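Local coordinates for periplasmic binding protein (PDB 4PAG) that probably captures a small ligand in the periplasm and delivers it to an ABC transporter, and holds a histidine in its pocket in this crystal, at residues M33-V36 with I37-P41; A148-A151 with Q152-D156; K287-P290 with T291-P294. One frame throughout, in Å; residues are numbered along the deposited sequence.

Contact 1 (M33-V36 with I37-P41)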
loop_
_atom_site.group_PDB
_atom_site.type_symbol
_atom_site.label_atom_id
_atom_site.label_comp_id
_atom_site.label_asym_id
_atom_site.label_seq_id
_atom_site.Cartn_x
_atom_site.Cartn_y
_atom_site.Cartn_z
HETATM N N MSE A 33 -2.565 4.869 7.038
HETATM C CA MSE A 33 -3.352 4.019 7.938
HETATM C C MSE A 33 -3.888 4.807 9.114
HETATM O O MSE A 33 -5.043 4.633 9.524
HETATM C CB MSE A 33 -2.444 2.877 8.386
HETATM C CG MSE A 33 -3.142 1.900 9.318
HETATM SE SE MSE A 33 -2.099 0.227 9.390
HETATM C CE MSE A 33 -0.273 0.926 9.551
ATOM N N ILE A 34 -3.064 5.687 9.670
ATOM C CA ILE A 34 -3.530 6.563 10.749
ATOM C C ILE A 34 -4.668 7.448 10.238
ATOM O O ILE A 34 -5.643 7.686 10.956
ATOM C CB ILE A 34 -2.400 7.438 11.320
ATOM C CG1 ILE A 34 -1.337 6.566 12.001
ATOM C CG2 ILE A 34 -2.959 8.448 12.318
ATOM C CD1 ILE A 34 -0.039 7.292 12.318
ATOM N N TYR A 35 -4.550 7.923 8.996
ATOM C CA TYR A 35 -5.593 8.763 8.410
ATOM C C TYR A 35 -6.973 8.105 8.510
ATOM O O TYR A 35 -7.925 8.729 8.970
ATOM C CB TYR A 35 -5.306 9.151 6.943
ATOM C CG TYR A 35 -6.511 9.845 6.382
ATOM C CD1 TYR A 35 -6.729 11.199 6.615
ATOM C CD2 TYR A 35 -7.502 9.124 5.732
ATOM C CE1 TYR A 35 -7.889 11.820 6.180
ATOM C CE2 TYR A 35 -8.659 9.729 5.299
ATOM C CZ TYR A 35 -8.850 11.075 5.518
ATOM O OH TYR A 35 -10.007 11.667 5.066
ATOM N N VAL A 36 -7.083 6.853 8.071
ATOM C CA VAL A 36 -8.391 6.201 8.021
ATOM C C VAL A 36 -8.933 5.850 9.411
ATOM O O VAL A 36 -10.129 5.697 9.565
ATOM C CB VAL A 36 -8.435 4.968 7.069
ATOM C CG1 VAL A 36 -8.332 5.422 5.617
ATOM C CG2 VAL A 36 -7.366 3.943 7.406
ATOM N N ILE A 37 -8.062 5.734 10.416
ATOM C CA ILE A 37 -8.516 5.563 11.796
ATOM C C ILE A 37 -9.006 6.918 12.328
ATOM O O ILE A 37 -10.167 7.055 12.721
ATOM C CB ILE A 37 -7.420 4.964 12.704
ATOM C CG1 ILE A 37 -7.052 3.560 12.227
ATOM C CG2 ILE A 37 -7.887 4.904 14.160
ATOM C CD1 ILE A 37 -5.784 3.022 12.855
ATOM N N ASP A 38 -8.132 7.918 12.318
ATOM C CA ASP A 38 -8.509 9.280 12.718
ATOM C C ASP A 38 -7.389 10.238 12.328
ATOM O O ASP A 38 -6.268 10.110 12.812
ATOM C CB ASP A 38 -8.756 9.342 14.234
ATOM C CG ASP A 38 -9.218 10.708 14.708
ATOM O OD1 ASP A 38 -9.635 11.550 13.883
ATOM O OD2 ASP A 38 -9.157 10.945 15.927
ATOM N N ASP A 39 -7.690 11.188 11.449
ATOM C CA ASP A 39 -6.682 12.143 10.985
ATOM C C ASP A 39 -6.432 13.281 11.974
ATOM O O ASP A 39 -5.402 13.956 11.895
ATOM C CB ASP A 39 -7.069 12.708 9.616
ATOM C CG ASP A 39 -8.345 13.514 9.650
ATOM O OD1 ASP A 39 -9.344 13.019 10.220
ATOM O OD2 ASP A 39 -8.353 14.633 9.093
ATOM N N THR A 40 -7.355 13.472 12.914
ATOM C CA THR A 40 -7.291 14.598 13.844
ATOM C C THR A 40 -5.904 14.772 14.488
ATOM O O THR A 40 -5.341 15.857 14.425
ATOM C CB THR A 40 -8.388 14.498 14.923
ATOM O OG1 THR A 40 -9.654 14.295 14.288
ATOM C CG2 THR A 40 -8.450 15.765 15.747
ATOM N N PRO A 41 -5.325 13.706 15.063
ATOM C CA PRO A 41 -4.040 13.932 15.748
ATOM C C PRO A 41 -2.768 13.959 14.871
ATOM O O PRO A 41 -1.685 14.184 15.403
ATOM C CB PRO A 41 -3.972 12.774 16.733
ATOM C CG PRO A 41 -4.733 11.677 16.073
ATOM C CD PRO A 41 -5.762 12.301 15.164
HETATM O O HOH W 1 -11.297 12.016 8.229
#

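Contact 2 (A148-A151 with Q152-D156)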
loop_
_atom_site.group_PDB
_atom_site.type_symbol
_atom_site.label_atom_id
_atom_site.label_comp_id
_atom_site.label_asym_id
_atom_site.label_seq_id
_atom_site.Cartn_x
_atom_site.Cartn_y
_atom_site.Cartn_z
ATOM N N ALA A 148 -10.527 -3.348 10.897
ATOM C CA ALA A 148 -9.894 -4.646 11.053
ATOM C C ALA A 148 -10.818 -5.782 10.637
ATOM O O ALA A 148 -10.378 -6.730 10.003
ATOM C CB ALA A 148 -9.433 -4.853 12.496
ATOM N N ASN A 149 -12.094 -5.687 10.990
ATOM C CA ASN A 149 -13.042 -6.743 10.654
ATOM C C ASN A 149 -13.263 -6.885 9.146
ATOM O O ASN A 149 -13.288 -8.002 8.632
ATOM C CB ASN A 149 -14.361 -6.539 11.396
ATOM C CG ASN A 149 -14.285 -6.996 12.841
ATOM O OD1 ASN A 149 -13.721 -8.044 13.145
ATOM N ND2 ASN A 149 -14.834 -6.203 13.739
HETATM N N MSE A 150 -13.395 -5.764 8.440
HETATM C CA MSE A 150 -13.513 -5.791 6.968
HETATM C C MSE A 150 -12.233 -6.309 6.354
HETATM O O MSE A 150 -12.266 -7.140 5.442
HETATM C CB MSE A 150 -13.881 -4.437 6.357
HETATM C CG MSE A 150 -14.060 -4.584 4.839
HETATM SE SE MSE A 150 -14.733 -2.938 3.984
HETATM C CE MSE A 150 -16.629 -3.205 4.439
ATOM N N ALA A 151 -11.101 -5.831 6.856
ATOM C CA ALA A 151 -9.805 -6.333 6.435
ATOM C C ALA A 151 -9.743 -7.858 6.575
ATOM O O ALA A 151 -9.400 -8.565 5.617
ATOM C CB ALA A 151 -8.691 -5.665 7.238
ATOM N N GLN A 152 -10.104 -8.367 7.753
ATOM C CA GLN A 152 -10.043 -9.808 8.003
ATOM C C GLN A 152 -10.909 -10.594 7.014
ATOM O O GLN A 152 -10.464 -11.598 6.442
ATOM C CB GLN A 152 -10.469 -10.131 9.447
ATOM C CG GLN A 152 -10.206 -11.571 9.857
ATOM C CD GLN A 152 -8.725 -11.879 9.903
ATOM O OE1 GLN A 152 -8.028 -11.463 10.824
ATOM N NE2 GLN A 152 -8.233 -12.589 8.898
ATOM N N THR A 153 -12.137 -10.134 6.806
ATOM C CA THR A 153 -13.055 -10.795 5.878
ATOM C C THR A 153 -12.510 -10.821 4.457
ATOM O O THR A 153 -12.486 -11.872 3.819
ATOM C CB THR A 153 -14.423 -10.097 5.880
ATOM O OG1 THR A 153 -14.976 -10.194 7.192
ATOM C CG2 THR A 153 -15.384 -10.732 4.874
ATOM N N TYR A 154 -12.068 -9.669 3.965
ATOM C CA TYR A 154 -11.550 -9.580 2.594
ATOM C C TYR A 154 -10.316 -10.458 2.418
ATOM O O TYR A 154 -10.185 -11.172 1.415
ATOM C CB TYR A 154 -11.222 -8.133 2.230
ATOM C CG TYR A 154 -12.395 -7.299 1.791
ATOM C CD1 TYR A 154 -13.661 -7.469 2.345
ATOM C CD2 TYR A 154 -12.233 -6.313 0.831
ATOM C CE1 TYR A 154 -14.730 -6.681 1.941
ATOM C CE2 TYR A 154 -13.288 -5.523 0.424
ATOM C CZ TYR A 154 -14.533 -5.707 0.977
ATOM O OH TYR A 154 -15.572 -4.914 0.558
ATOM N N LEU A 155 -9.422 -10.416 3.396
ATOM C CA LEU A 155 -8.199 -11.213 3.346
ATOM C C LEU A 155 -8.475 -12.724 3.391
ATOM O O LEU A 155 -7.839 -13.498 2.663
ATOM C CB LEU A 155 -7.258 -10.798 4.479
ATOM C CG LEU A 155 -6.644 -9.406 4.301
ATOM C CD1 LEU A 155 -6.135 -8.869 5.634
ATOM C CD2 LEU A 155 -5.529 -9.408 3.258
ATOM N N ASP A 156 -9.425 -13.137 4.229
ATOM C CA ASP A 156 -9.813 -14.554 4.323
ATOM C C ASP A 156 -10.466 -15.044 3.029
ATOM O O ASP A 156 -10.180 -16.143 2.566
ATOM C CB ASP A 156 -10.767 -14.779 5.503
ATOM C CG ASP A 156 -10.078 -14.648 6.857
ATOM O OD1 ASP A 156 -8.828 -14.574 6.906
ATOM O OD2 ASP A 156 -10.794 -14.619 7.886
#

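Contact 3 (K287-P290 with T291-P294)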
loop_
_atom_site.group_PDB
_atom_site.type_symbol
_atom_site.label_atom_id
_atom_site.label_comp_id
_atom_site.label_asym_id
_atom_site.label_seq_id
_atom_site.Cartn_x
_atom_site.Cartn_y
_atom_site.Cartn_z
ATOM N N LYS A 287 -8.362 -9.398 -12.111
ATOM C CA LYS A 287 -7.678 -9.293 -13.397
ATOM C C LYS A 287 -6.907 -10.571 -13.753
ATOM O O LYS A 287 -6.837 -10.934 -14.918
ATOM C CB LYS A 287 -6.734 -8.087 -13.404
ATOM C CG LYS A 287 -7.410 -6.739 -13.174
ATOM C CD LYS A 287 -8.576 -6.487 -14.128
ATOM C CE LYS A 287 -9.157 -5.099 -13.927
ATOM N NZ LYS A 287 -10.534 -5.023 -14.475
ATOM N N LEU A 288 -6.334 -11.245 -12.758
ATOM C CA LEU A 288 -5.606 -12.501 -12.990
ATOM C C LEU A 288 -6.535 -13.685 -13.320
ATOM O O LEU A 288 -6.154 -14.591 -14.056
ATOM C CB LEU A 288 -4.755 -12.851 -11.769
ATOM C CG LEU A 288 -3.660 -11.870 -11.329
ATOM C CD1 LEU A 288 -2.936 -12.433 -10.105
ATOM C CD2 LEU A 288 -2.677 -11.576 -12.448
ATOM N N TYR A 289 -7.745 -13.656 -12.770
ATOM C CA TYR A 289 -8.691 -14.767 -12.840
ATOM C C TYR A 289 -10.071 -14.260 -13.238
ATOM O O TYR A 289 -11.020 -14.363 -12.467
ATOM C CB TYR A 289 -8.727 -15.499 -11.496
ATOM C CG TYR A 289 -7.365 -16.024 -11.150
ATOM C CD1 TYR A 289 -6.837 -17.109 -11.842
ATOM C CD2 TYR A 289 -6.558 -15.390 -10.198
ATOM C CE1 TYR A 289 -5.574 -17.581 -11.572
ATOM C CE2 TYR A 289 -5.281 -15.862 -9.923
ATOM C CZ TYR A 289 -4.797 -16.956 -10.622
ATOM O OH TYR A 289 -3.541 -17.455 -10.382
ATOM N N PRO A 290 -10.186 -13.711 -14.460
ATOM C CA PRO A 290 -11.454 -13.094 -14.882
ATOM C C PRO A 290 -12.641 -14.057 -14.915
ATOM O O PRO A 290 -13.774 -13.625 -14.721
ATOM C CB PRO A 290 -11.151 -12.546 -16.285
ATOM C CG PRO A 290 -9.905 -13.213 -16.727
ATOM C CD PRO A 290 -9.138 -13.590 -15.489
ATOM N N THR A 291 -12.390 -15.341 -15.145
ATOM C CA THR A 291 -13.473 -16.319 -15.156
ATOM C C THR A 291 -13.678 -17.011 -13.801
ATOM O O THR A 291 -14.794 -17.403 -13.482
ATOM C CB THR A 291 -13.265 -17.374 -16.258
ATOM O OG1 THR A 291 -12.049 -18.090 -16.020
ATOM C CG2 THR A 291 -13.199 -16.706 -17.615
ATOM N N ARG A 292 -12.623 -17.152 -13.003
ATOM C CA ARG A 292 -12.714 -17.878 -11.729
ATOM C C ARG A 292 -13.015 -16.969 -10.530
ATOM O O ARG A 292 -13.606 -17.420 -9.557
ATOM C CB ARG A 292 -11.422 -18.649 -11.449
ATOM C CG ARG A 292 -11.120 -19.822 -12.386
ATOM C CD ARG A 292 -9.609 -19.922 -12.589
ATOM N NE ARG A 292 -9.111 -21.249 -12.938
ATOM C CZ ARG A 292 -9.018 -22.280 -12.097
ATOM N NH1 ARG A 292 -9.433 -22.184 -10.838
ATOM N NH2 ARG A 292 -8.533 -23.432 -12.527
ATOM N N TYR A 293 -12.603 -15.707 -10.582
ATOM C CA TYR A 293 -12.783 -14.806 -9.432
ATOM C C TYR A 293 -14.274 -14.690 -9.104
ATOM O O TYR A 293 -15.041 -14.228 -9.923
ATOM C CB TYR A 293 -12.181 -13.430 -9.723
ATOM C CG TYR A 293 -12.308 -12.456 -8.580
ATOM C CD1 TYR A 293 -11.472 -12.538 -7.471
ATOM C CD2 TYR A 293 -13.260 -11.447 -8.607
ATOM C CE1 TYR A 293 -11.592 -11.640 -6.414
ATOM C CE2 TYR A 293 -13.384 -10.551 -7.559
ATOM C CZ TYR A 293 -12.548 -10.654 -6.472
ATOM O OH TYR A 293 -12.694 -9.759 -5.448
ATOM N N PRO A 294 -14.687 -15.119 -7.901
ATOM C CA PRO A 294 -16.111 -15.284 -7.622
ATOM C C PRO A 294 -16.853 -14.077 -7.033
ATOM O O PRO A 294 -18.049 -14.182 -6.790
ATOM C CB PRO A 294 -16.110 -16.426 -6.605
ATOM C CG PRO A 294 -14.890 -16.167 -5.813
ATOM C CD PRO A 294 -13.870 -15.618 -6.780
HETATM O O HOH W 2 -14.815 -12.893 -12.289
#

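Contact 1 (M33-V36 with I37-P41)
Ile37 turns its backbone N toward two carbonyls of the preceding helical turn, bonding weakly to Met33 O at 3.3 Å and weakly to Ile34 O. Its CG1 lies against Met33 O (3.5 Å), while farther out the side chain packs on Leu134 of helix 127-138. Asp38 makes the firm bond of this turn: its N reaches Ile34 O at 2.8 Å, before its backbone leaves helical angles. Its carboxylate reaches forward along the chain to Thr40. Asp39 then folds against Tyr35, CB sitting 3.4 Å from Tyr35 CD1 and oblique to the ring. Because CG of Asp39 takes the position between backbone N and carbonyl carbon (chi1 64°), the carboxylate runs alongside the ring, the two planes 57° apart. A water donates to Asp39 OD1 at 3.0 Å and more weakly to Tyr35 OH, and Ser62 bonds both side chains, OG to Asp39 OD2 and N to Tyr35 OH. The Tyr35 ring also meets that of Phe65 edge-to-face. Cutting Tyr35 back to an alanine would probably leave Asp39 CB and the Phe65 ring without their aromatic neighbour and Ser62 N without its phenolic acceptor. Thr40 holds the carboxylate of Asp38, its OG1 donating to Asp38 OD1 at 2.8 Å on the syn side and its N to the same oxygen from above the carboxylate plane. Pro41 carries the chain on to pair with Ile23 of strand 23-25. The loop that Asp38 and Thr40 form after helix 28-37 is an Asx turn.

Contact 2 (A148-A151 with Q152-D156)
Met150, a selenomethionine, and Tyr154 lie side by side on one flank of helix 141-163, four residues apart, and form the close-packed part of this contact. Met150 CG sits over a face of the Tyr154 ring, offset toward its rim, 3.6 Å from CE1 and 4.0 Å from the ring centroid in a CH-pi contact. With CG anti to the backbone N of Met150 (chi1 -177°) the chain runs out alongside the ring, and a bend at the third torsion (-81°) leaves SE obliquely placed, 4.6 Å from that centroid. The same flank is covered by helix 297-309, where Ala303 touches both side chains and Lys300 makes a cation-pi contact with the ring, and by His282, which meets the ring edge-to-face. Buried Ala151 faces Ile278 of helix 277-288, and Leu155 one turn on brings CG to 3.2 Å from Ala151 O.

The solvent-facing part, with exposed Asn149 and Thr153, is looser and more polar. Asn149 O accepts twice from Thr153, from N at 3.0 Å and from OG1 at 3.1 Å, the two donors coming from opposite faces of the carbonyl plane; the second bond ties the hydroxyl back to the carbonyl one turn earlier. Gln152, bent at its second torsion, swings NE2 over to Asp156 OD1 at 2.9 Å, meeting it from above the carboxylate plane. Its side chain touches Pro128 of helix 127-138. The Met150-Tyr154 pair is a Met-aromatic contact spaced i to i+4, set in a helix whose length is consistent with the long helix that links the two lobes in relatives.

Contact 3 (K287-P290 with T291-P294)
Tyr289 O receives Tyr293 N at 2.8 Å, closing an alpha-turn through Pro290, Thr291 and Arg292 just after helix 277-288 ends. Arg292 N adds only a weak bond to the same oxygen. The side chains then fan out from the turn. Tyr293 CB presses on Tyr289 O at 3.1 Å, yet with its CG anti to the backbone N (chi1 -179°) the ring leads away to Ala285 and Ser286, and its OH bonds His282 ND1. The Tyr289 ring turns inward, where two bonds, with Gly199 O and Thr171 N, hold its hydroxyl end. Arg292 crosses it at a slant: CD comes within 4.0 Å of Tyr289 CD1, obliquely to the ring, and the guanidinium plane stands 71° from that of the ring. Arg292 NH2 forms a salt bridge with Glu169 OE1, while the side chain touches Phe161 and Ile165. One water bridges the turn, donating to Pro290 O at 2.7 Å and to Tyr293 O at 2.7 Å.

In the fold
The three contacts come one after another along the chain. Contacts 1 and 3 lie on opposite sides of the chain's centre, their centres about 33 Å apart; contact 2 is about 19 Å from contact 1 and about 20 Å from contact 3, centre to centre. None touches another directly. Helix 297-309 joins contacts 1 and 2, since Phe308 meets both Val36 and Met150, and helix 127-138 packs on both as well. His282 serves contacts 2 and 3. Helix 141-163 links all three: Arg143 near its start bonds Val36 O, contact 2 lies on it, and Phe161 near its end touches Arg292 and Pro294, consistent with a rigid connection between the two lobes.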